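Local coordinates for hypothetical protein (Sus scrofa, PDB 3WOC), which is a prostate-derived heparin-binding lectin of boar sperm, whose precise role is unsettled but probably relates to sperm capacitation, at residues Ile73-Val84 / Ser95-Ala106. Numbering follows the deposited sequence.
Sequences IYGRYRTFLQHV and SFGLETGKGFFA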
loop_
_atom_site.group_PDB
_atom_site.type_symbol
_atom_site.label_atom_id
_atom_site.label_comp_id
_atom_site.label_asym_id
_atom_site.label_seq_id
_atom_site.Cartn_x
_atom_site.Cartn_y
_atom_site.Cartn_z
ATOM N N ILE A 73 6.241 6.354 -4.342
ATOM C CA ILE A 73 4.781 6.284 -4.348
ATOM C C ILE A 73 4.137 7.671 -4.333
ATOM O O ILE A 73 4.283 8.431 -3.375
ATOM C CB ILE A 73 4.240 5.414 -3.173
ATOM C CG1 ILE A 73 4.758 3.977 -3.299
ATOM C CG2 ILE A 73 2.702 5.429 -3.141
ATOM C CD1 ILE A 73 4.691 3.165 -2.044
ATOM N N TYR A 74 3.434 7.989 -5.414
ATOM C CA TYR A 74 2.617 9.196 -5.480
ATOM C C TYR A 74 1.166 8.827 -5.183
ATOM O O TYR A 74 0.680 7.788 -5.631
ATOM C CB TYR A 74 2.763 9.870 -6.852
ATOM C CG TYR A 74 1.620 10.789 -7.255
ATOM C CD1 TYR A 74 0.739 10.421 -8.267
ATOM C CD2 TYR A 74 1.426 12.028 -6.635
ATOM C CE1 TYR A 74 -0.312 11.246 -8.650
ATOM C CE2 TYR A 74 0.376 12.865 -7.017
ATOM C CZ TYR A 74 -0.485 12.462 -8.027
ATOM O OH TYR A 74 -1.528 13.264 -8.427
ATOM N N GLY A 75 0.488 9.670 -4.413
ATOM C CA GLY A 75 -0.907 9.426 -4.080
ATOM C C GLY A 75 -1.758 10.660 -3.853
ATOM O O GLY A 75 -1.273 11.793 -3.905
ATOM N N ARG A 76 -3.042 10.421 -3.610
ATOM C CA ARG A 76 -4.006 11.467 -3.292
ATOM C C ARG A 76 -5.028 10.939 -2.284
ATOM O O ARG A 76 -5.328 9.747 -2.266
ATOM C CB ARG A 76 -4.712 11.974 -4.558
ATOM C CG ARG A 76 -3.811 12.750 -5.508
ATOM C CD ARG A 76 -4.600 13.601 -6.477
ATOM N NE ARG A 76 -3.724 14.406 -7.328
ATOM C CZ ARG A 76 -3.207 15.586 -6.986
ATOM N NH1 ARG A 76 -3.468 16.121 -5.798
ATOM N NH2 ARG A 76 -2.422 16.236 -7.837
ATOM N N TYR A 77 -5.551 11.833 -1.450
ATOM C CA TYR A 77 -6.502 11.465 -0.402
ATOM C C TYR A 77 -7.478 12.595 -0.098
ATOM O O TYR A 77 -7.204 13.768 -0.372
ATOM C CB TYR A 77 -5.763 11.068 0.887
ATOM C CG TYR A 77 -4.850 12.149 1.430
ATOM C CD1 TYR A 77 -3.493 12.164 1.112
ATOM C CD2 TYR A 77 -5.347 13.167 2.248
ATOM C CE1 TYR A 77 -2.646 13.164 1.600
ATOM C CE2 TYR A 77 -4.517 14.174 2.734
ATOM C CZ TYR A 77 -3.165 14.163 2.411
ATOM O OH TYR A 77 -2.338 15.152 2.898
ATOM N N ARG A 78 -8.623 12.226 0.467
ATOM C CA ARG A 78 -9.522 13.187 1.093
ATOM C C ARG A 78 -9.687 12.730 2.543
ATOM O O ARG A 78 -8.718 12.760 3.302
ATOM C CB ARG A 78 -10.849 13.282 0.333
ATOM C CG ARG A 78 -10.685 13.665 -1.147
ATOM C CD ARG A 78 -12.008 13.993 -1.810
ATOM N NE ARG A 78 -12.524 15.280 -1.343
ATOM C CZ ARG A 78 -13.716 15.782 -1.656
ATOM N NH1 ARG A 78 -14.553 15.113 -2.438
ATOM N NH2 ARG A 78 -14.072 16.962 -1.170
ATOM N N THR A 79 -10.886 12.296 2.926
ATOM C CA THR A 79 -11.071 11.580 4.190
ATOM C C THR A 79 -10.408 10.206 4.077
ATOM O O THR A 79 -9.758 9.736 5.012
ATOM C CB THR A 79 -12.568 11.408 4.542
ATOM O OG1 THR A 79 -13.166 12.692 4.740
ATOM C CG2 THR A 79 -12.747 10.582 5.804
ATOM N N PHE A 80 -10.581 9.580 2.917
ATOM C CA PHE A 80 -10.034 8.256 2.642
ATOM C C PHE A 80 -8.933 8.351 1.598
ATOM O O PHE A 80 -8.902 9.292 0.801
ATOM C CB PHE A 80 -11.131 7.309 2.146
ATOM C CG PHE A 80 -12.285 7.157 3.095
ATOM C CD1 PHE A 80 -12.235 6.231 4.131
ATOM C CD2 PHE A 80 -13.430 7.935 2.948
ATOM C CE1 PHE A 80 -13.299 6.093 5.015
ATOM C CE2 PHE A 80 -14.497 7.804 3.825
ATOM C CZ PHE A 80 -14.432 6.879 4.862
ATOM N N LEU A 81 -8.028 7.376 1.613
ATOM C CA LEU A 81 -7.041 7.222 0.554
ATOM C C LEU A 81 -7.768 7.012 -0.770
ATOM O O LEU A 81 -8.545 6.062 -0.914
ATOM C CB LEU A 81 -6.109 6.046 0.856
ATOM C CG LEU A 81 -5.023 5.702 -0.168
ATOM C CD1 LEU A 81 -3.962 6.797 -0.246
ATOM C CD2 LEU A 81 -4.397 4.364 0.173
ATOM N N GLN A 82 -7.520 7.915 -1.717
ATOM C CA GLN A 82 -8.203 7.916 -3.014
ATOM C C GLN A 82 -7.410 7.184 -4.084
ATOM O O GLN A 82 -7.925 6.291 -4.756
ATOM C CB GLN A 82 -8.459 9.352 -3.493
ATOM C CG GLN A 82 -9.533 10.119 -2.735
ATOM C CD GLN A 82 -10.941 9.659 -3.054
ATOM O OE1 GLN A 82 -11.179 8.950 -4.036
ATOM N NE2 GLN A 82 -11.889 10.065 -2.221
ATOM N N HIS A 83 -6.151 7.574 -4.235
ATOM C CA HIS A 83 -5.341 7.157 -5.366
ATOM C C HIS A 83 -3.919 6.825 -4.932
ATOM O O HIS A 83 -3.345 7.495 -4.072
ATOM C CB HIS A 83 -5.332 8.270 -6.422
ATOM C CG HIS A 83 -4.402 8.020 -7.569
ATOM N ND1 HIS A 83 -4.748 7.239 -8.651
ATOM C CD2 HIS A 83 -3.141 8.455 -7.806
ATOM C CE1 HIS A 83 -3.739 7.201 -9.503
ATOM N NE2 HIS A 83 -2.753 7.931 -9.015
ATOM N N VAL A 84 -3.369 5.774 -5.532
ATOM C CA VAL A 84 -1.958 5.435 -5.394
ATOM C C VAL A 84 -1.392 5.044 -6.759
ATOM O O VAL A 84 -1.985 4.239 -7.477
ATOM C CB VAL A 84 -1.746 4.332 -4.315
ATOM C CG1 VAL A 84 -0.752 3.278 -4.756
ATOM C CG2 VAL A 84 -1.311 4.956 -2.997
ATOM N N SER A 95 -1.269 2.674 -11.620
ATOM C CA SER A 95 -2.224 3.564 -10.964
ATOM C C SER A 95 -3.455 2.829 -10.445
ATOM O O SER A 95 -4.059 2.022 -11.159
ATOM C CB SER A 95 -2.646 4.691 -11.906
ATOM O OG SER A 95 -1.588 5.611 -12.100
ATOM N N PHE A 96 -3.811 3.121 -9.196
ATOM C CA PHE A 96 -4.980 2.537 -8.542
ATOM C C PHE A 96 -5.819 3.656 -7.939
ATOM O O PHE A 96 -5.277 4.588 -7.357
ATOM C CB PHE A 96 -4.559 1.564 -7.431
ATOM C CG PHE A 96 -3.565 0.520 -7.867
ATOM C CD1 PHE A 96 -3.993 -0.731 -8.289
ATOM C CD2 PHE A 96 -2.198 0.782 -7.840
ATOM C CE1 PHE A 96 -3.076 -1.707 -8.691
ATOM C CE2 PHE A 96 -1.277 -0.182 -8.243
ATOM C CZ PHE A 96 -1.715 -1.428 -8.667
ATOM N N GLY A 97 -7.138 3.563 -8.087
ATOM C CA GLY A 97 -8.059 4.528 -7.486
ATOM C C GLY A 97 -8.259 5.823 -8.256
ATOM O O GLY A 97 -7.636 6.051 -9.293
ATOM N N LEU A 98 -9.131 6.678 -7.726
ATOM C CA LEU A 98 -9.505 7.932 -8.376
ATOM C C LEU A 98 -8.626 9.093 -7.909
ATOM O O LEU A 98 -8.432 9.291 -6.711
ATOM C CB LEU A 98 -10.988 8.232 -8.108
ATOM C CG LEU A 98 -11.652 9.493 -8.673
ATOM C CD1 LEU A 98 -11.817 9.417 -10.186
ATOM C CD2 LEU A 98 -12.997 9.713 -7.999
ATOM N N GLU A 99 -8.104 9.862 -8.862
ATOM C CA GLU A 99 -7.239 11.002 -8.556
ATOM C C GLU A 99 -8.009 12.203 -8.020
ATOM O O GLU A 99 -8.436 13.067 -8.793
ATOM C CB GLU A 99 -6.465 11.432 -9.798
ATOM C CG GLU A 99 -5.228 10.625 -10.095
ATOM C CD GLU A 99 -4.346 11.315 -11.112
ATOM O OE1 GLU A 99 -3.824 12.406 -10.798
ATOM O OE2 GLU A 99 -4.178 10.770 -12.223
ATOM N N THR A 100 -8.179 12.261 -6.700
ATOM C CA THR A 100 -8.850 13.395 -6.059
ATOM C C THR A 100 -8.235 13.713 -4.701
ATOM O O THR A 100 -7.872 12.811 -3.948
ATOM C CB THR A 100 -10.364 13.142 -5.863
ATOM O OG1 THR A 100 -10.861 12.312 -6.919
ATOM C CG2 THR A 100 -11.135 14.460 -5.848
ATOM N N GLY A 101 -8.119 15.003 -4.402
ATOM C CA GLY A 101 -7.708 15.454 -3.080
ATOM C C GLY A 101 -6.289 15.969 -2.984
ATOM O O GLY A 101 -5.659 16.282 -3.994
ATOM N N LYS A 102 -5.794 16.060 -1.752
ATOM C CA LYS A 102 -4.434 16.508 -1.486
ATOM C C LYS A 102 -3.453 15.480 -2.029
ATOM O O LYS A 102 -3.672 14.275 -1.900
ATOM C CB LYS A 102 -4.198 16.718 0.019
ATOM C CG LYS A 102 -5.358 17.356 0.795
ATOM C CD LYS A 102 -5.655 18.779 0.336
ATOM C CE LYS A 102 -6.849 19.368 1.075
ATOM N NZ LYS A 102 -6.492 19.852 2.441
ATOM N N GLY A 103 -2.384 15.965 -2.648
ATOM C CA GLY A 103 -1.351 15.096 -3.197
ATOM C C GLY A 103 -0.237 14.846 -2.203
ATOM O O GLY A 103 0.020 15.673 -1.323
ATOM N N PHE A 104 0.411 13.692 -2.340
ATOM C CA PHE A 104 1.596 13.358 -1.553
ATOM C C PHE A 104 2.593 12.520 -2.358
ATOM O O PHE A 104 2.223 11.879 -3.342
ATOM C CB PHE A 104 1.218 12.678 -0.221
ATOM C CG PHE A 104 0.749 11.247 -0.353
ATOM C CD1 PHE A 104 -0.608 10.948 -0.399
ATOM C CD2 PHE A 104 1.663 10.196 -0.397
ATOM C CE1 PHE A 104 -1.049 9.630 -0.501
ATOM C CE2 PHE A 104 1.233 8.872 -0.502
ATOM C CZ PHE A 104 -0.125 8.589 -0.555
ATOM N N PHE A 105 3.854 12.540 -1.932
ATOM C CA PHE A 105 4.906 11.746 -2.564
ATOM C C PHE A 105 5.730 11.001 -1.517
ATOM O O PHE A 105 6.278 11.604 -0.596
ATOM C CB PHE A 105 5.805 12.632 -3.431
ATOM C CG PHE A 105 6.893 11.879 -4.152
ATOM C CD1 PHE A 105 6.590 11.049 -5.228
ATOM C CD2 PHE A 105 8.223 12.014 -3.764
ATOM C CE1 PHE A 105 7.596 10.356 -5.899
ATOM C CE2 PHE A 105 9.238 11.328 -4.430
ATOM C CZ PHE A 105 8.923 10.498 -5.498
ATOM N N ALA A 106 5.801 9.681 -1.668
ATOM C CA ALA A 106 6.523 8.828 -0.737
ATOM C C ALA A 106 7.765 8.242 -1.394
ATOM O O ALA A 106 7.691 7.669 -2.480
ATOM C CB ALA A 106 5.618 7.721 -0.228
#
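Backbone hydrogen bonds join Ile73-Tyr77 antiparallel to Lys102-Ala106, among them Ala106 N to Ile73 O (2.6 Å) and Gly75 N to Phe104 O (3.0 Å). At the other edge Val84 pairs with Phe96, whose N gives a 2.7 Å bond to Val84 O.

Aromatic packing marks the face carrying Phe104. Its ring lies flat over Gly75, with Gly75 CA 3.9 Å from the ring centroid, a CH-pi contact that only a residue without a side chain allows. Phe104 takes the tight rotamer between its own N and carbonyl carbon (chi1 74°), which turns the ring back across the neighbouring strand; there Tyr77 meets it rim to rim and Leu81 CD1 reaches its edge. Lys102 CB sits over a face of the Tyr77 ring.

Polar side chains on the other face hold the connection between the strands. Arg76, extended from CG to NE, sends NH1 to Gly101 O (2.8 Å). His83 ND1 donates in its ring plane to Gly97 O (3.2 Å, N-H...O 169°), approaching from above the carbonyl plane, while the aliphatic CG of Glu99 rests over the imidazole centre at 3.6 Å. The Glu99 carboxylate then reaches Tyr74 OH through a weak bond.

Gln82 and His83 form a classic beta bulge opposite Arg76. Residues 98-101 cross over the end of the central hairpin and link its two flanking strands, giving a Greek key (strand order 3-2-1-4), as in the beta-prism fold of jacalin-like lectins.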